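Local coordinates for uncharacterized protein (Bacteroides fragilis, PDB 3EWL) that is of unknown function, this C-terminal part of a longer protein having a thioredoxin-like fold consistent with, but not proof of, a redox role, at residues T11-H16 against W93-D98. Sequence-based numbering, arbitrary orientation.
Sequences TYVTVH and WNKAGD
A single antiparallel bridge joins the N-terminal strand 11-13 to the end of strand 90-93, an outermost strand of the central mixed sheet. Val-13 and Trp-93 form a hydrogen-bonded pair. Trp-93 N donates to Val-13 O at 2.8 Å. In return, Val-13 N donates to Trp-93 O at 3.0 Å. Tyr-12 CA makes a CA-H...O contact with Trp-93 O at 3.3 Å. Beyond the bridge the chain bends away through an inverse gamma turn centred on Asn-94, and the pairing is taken over by a side chain. Asn-94 reaches Thr-11 O through ND2, 2.9 Å away; its chi1 of -178° sets CG opposite the backbone N. This bond lies in both the carbonyl plane and the amide plane. Asn-94 ND2 also donates to Asp-98 OD2 at 2.8 Å, while Asn-94 OD1 accepts from Ile-99 N. Both ends of the amide are used, which fixes its rotation.

In this thioredoxin-like domain, the bridge ties the 11-13/19-21 hairpin to the border of the core sheet. A type I turn, Asn-94 to Gly-97, then leads into helix 98-101, with Gly-97 at its N-cap. Val-13 and Trp-93 point the same way, side by side. Val-13 CG1 meets the indole obliquely, 3.9 Å from Trp-93 CE3. One indole face is covered by Lys-95 CA, and Trp-93 NE1 donates to Asp-72 O. The Tyr-12 side chain leads away from the loop and packs on Leu-67 and Ile-69 of strand 64-70. Two waters fill in beside Thr-11. One links Thr-11 OG1 to Ala-96 N, and the other accepts from Thr-11 N and donates to Asp-98 OD1.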
loop_
_atom_site.group_PDB
_atom_site.type_symbol
_atom_site.label_atom_id
_atom_site.label_comp_id
_atom_site.label_asym_id
_atom_site.label_seq_id
_atom_site.Cartn_x
_atom_site.Cartn_y
_atom_site.Cartn_z
ATOM N N THR A 11 -9.347 3.647 -7.835
ATOM C CA THR A 11 -9.436 4.939 -7.178
ATOM C C THR A 11 -9.473 4.753 -5.662
ATOM O O THR A 11 -9.747 3.645 -5.169
ATOM C CB THR A 11 -10.688 5.700 -7.631
ATOM O OG1 THR A 11 -11.829 4.867 -7.420
ATOM C CG2 THR A 11 -10.586 6.038 -9.146
ATOM N N TYR A 12 -9.232 5.832 -4.923
ATOM C CA TYR A 12 -9.293 5.785 -3.467
ATOM C C TYR A 12 -9.556 7.179 -2.958
ATOM O O TYR A 12 -9.358 8.163 -3.689
ATOM C CB TYR A 12 -7.991 5.226 -2.854
ATOM C CG TYR A 12 -6.781 6.041 -3.178
ATOM C CD1 TYR A 12 -6.352 7.053 -2.316
ATOM C CD2 TYR A 12 -6.043 5.814 -4.358
ATOM C CE1 TYR A 12 -5.237 7.846 -2.624
ATOM C CE2 TYR A 12 -4.920 6.614 -4.688
ATOM C CZ TYR A 12 -4.533 7.618 -3.815
ATOM O OH TYR A 12 -3.448 8.381 -4.110
ATOM N N VAL A 13 -9.998 7.261 -1.706
ATOM C CA VAL A 13 -10.116 8.533 -1.011
ATOM C C VAL A 13 -9.269 8.484 0.245
ATOM O O VAL A 13 -9.039 7.402 0.823
ATOM C CB VAL A 13 -11.586 8.907 -0.698
ATOM C CG1 VAL A 13 -12.208 7.928 0.316
ATOM C CG2 VAL A 13 -11.669 10.397 -0.250
ATOM N N THR A 14 -8.732 9.643 0.613
ATOM C CA THR A 14 -8.071 9.775 1.896
ATOM C C THR A 14 -8.969 10.542 2.855
ATOM O O THR A 14 -9.991 11.147 2.476
ATOM C CB THR A 14 -6.719 10.492 1.798
ATOM O OG1 THR A 14 -6.948 11.880 1.537
ATOM C CG2 THR A 14 -5.888 9.910 0.693
ATOM N N VAL A 15 -8.556 10.528 4.109
ATOM C CA VAL A 15 -9.263 11.221 5.131
ATOM C C VAL A 15 -9.295 12.743 4.889
ATOM O O VAL A 15 -10.238 13.409 5.278
ATOM C CB VAL A 15 -8.644 10.825 6.479
ATOM C CG1 VAL A 15 -8.377 12.018 7.327
ATOM C CG2 VAL A 15 -9.511 9.748 7.140
ATOM N N HIS A 16 -8.293 13.265 4.198
ATOM C CA HIS A 16 -8.280 14.662 3.814
ATOM C C HIS A 16 -9.048 14.919 2.528
ATOM O O HIS A 16 -8.928 15.983 1.916
ATOM C CB HIS A 16 -6.838 15.145 3.758
ATOM C CG HIS A 16 -6.128 14.925 5.050
ATOM N ND1 HIS A 16 -5.328 13.828 5.281
ATOM C CD2 HIS A 16 -6.185 15.605 6.220
ATOM C CE1 HIS A 16 -4.875 13.871 6.524
ATOM N NE2 HIS A 16 -5.383 14.939 7.119
ATOM N N TRP A 93 -9.005 4.585 1.155
ATOM C CA TRP A 93 -10.077 3.601 1.157
ATOM C C TRP A 93 -10.572 3.485 -0.273
ATOM O O TRP A 93 -10.897 4.490 -0.875
ATOM C CB TRP A 93 -11.243 4.074 2.069
ATOM C CG TRP A 93 -12.547 3.271 1.975
ATOM C CD1 TRP A 93 -12.670 1.918 1.994
ATOM C CD2 TRP A 93 -13.890 3.791 1.911
ATOM N NE1 TRP A 93 -13.991 1.557 1.921
ATOM C CE2 TRP A 93 -14.763 2.684 1.870
ATOM C CE3 TRP A 93 -14.438 5.092 1.895
ATOM C CZ2 TRP A 93 -16.172 2.824 1.786
ATOM C CZ3 TRP A 93 -15.827 5.246 1.802
ATOM C CH2 TRP A 93 -16.683 4.111 1.750
ATOM N N ASN A 94 -10.662 2.265 -0.793
ATOM C CA ASN A 94 -11.228 1.990 -2.125
ATOM C C ASN A 94 -12.749 2.106 -2.044
ATOM O O ASN A 94 -13.450 1.100 -2.010
ATOM C CB ASN A 94 -10.790 0.597 -2.588
ATOM C CG ASN A 94 -11.280 0.224 -4.006
ATOM O OD1 ASN A 94 -11.812 -0.878 -4.205
ATOM N ND2 ASN A 94 -11.082 1.132 -5.000
ATOM N N LYS A 95 -13.232 3.345 -1.951
ATOM C CA LYS A 95 -14.662 3.675 -1.776
ATOM C C LYS A 95 -15.462 3.025 -2.905
ATOM O O LYS A 95 -16.552 2.485 -2.659
ATOM C CB LYS A 95 -14.834 5.205 -1.779
ATOM C CG LYS A 95 -16.250 5.802 -1.538
ATOM C CD LYS A 95 -16.136 7.345 -1.416
ATOM C CE LYS A 95 -17.508 8.054 -1.246
ATOM N NZ LYS A 95 -18.428 7.775 -2.450
ATOM N N ALA A 96 -14.903 3.022 -4.115
ATOM C CA ALA A 96 -15.581 2.381 -5.262
ATOM C C ALA A 96 -15.869 0.877 -5.053
ATOM O O ALA A 96 -16.827 0.365 -5.626
ATOM C CB ALA A 96 -14.831 2.643 -6.580
ATOM N N GLY A 97 -15.074 0.202 -4.203
ATOM C CA GLY A 97 -15.281 -1.216 -3.887
ATOM C C GLY A 97 -14.859 -2.177 -4.995
ATOM O O GLY A 97 -15.086 -3.374 -4.894
ATOM N N ASP A 98 -14.245 -1.673 -6.062
ATOM C CA ASP A 98 -13.929 -2.515 -7.238
ATOM C C ASP A 98 -12.745 -3.454 -7.049
ATOM O O ASP A 98 -12.634 -4.441 -7.788
ATOM C CB ASP A 98 -13.705 -1.671 -8.498
ATOM C CG ASP A 98 -12.794 -0.453 -8.242
ATOM O OD1 ASP A 98 -12.476 0.261 -9.216
ATOM O OD2 ASP A 98 -12.404 -0.190 -7.076
HETATM O O HOH W 1 -12.726 4.965 -4.549
HETATM O O HOH W 2 -11.678 2.685 -8.967
#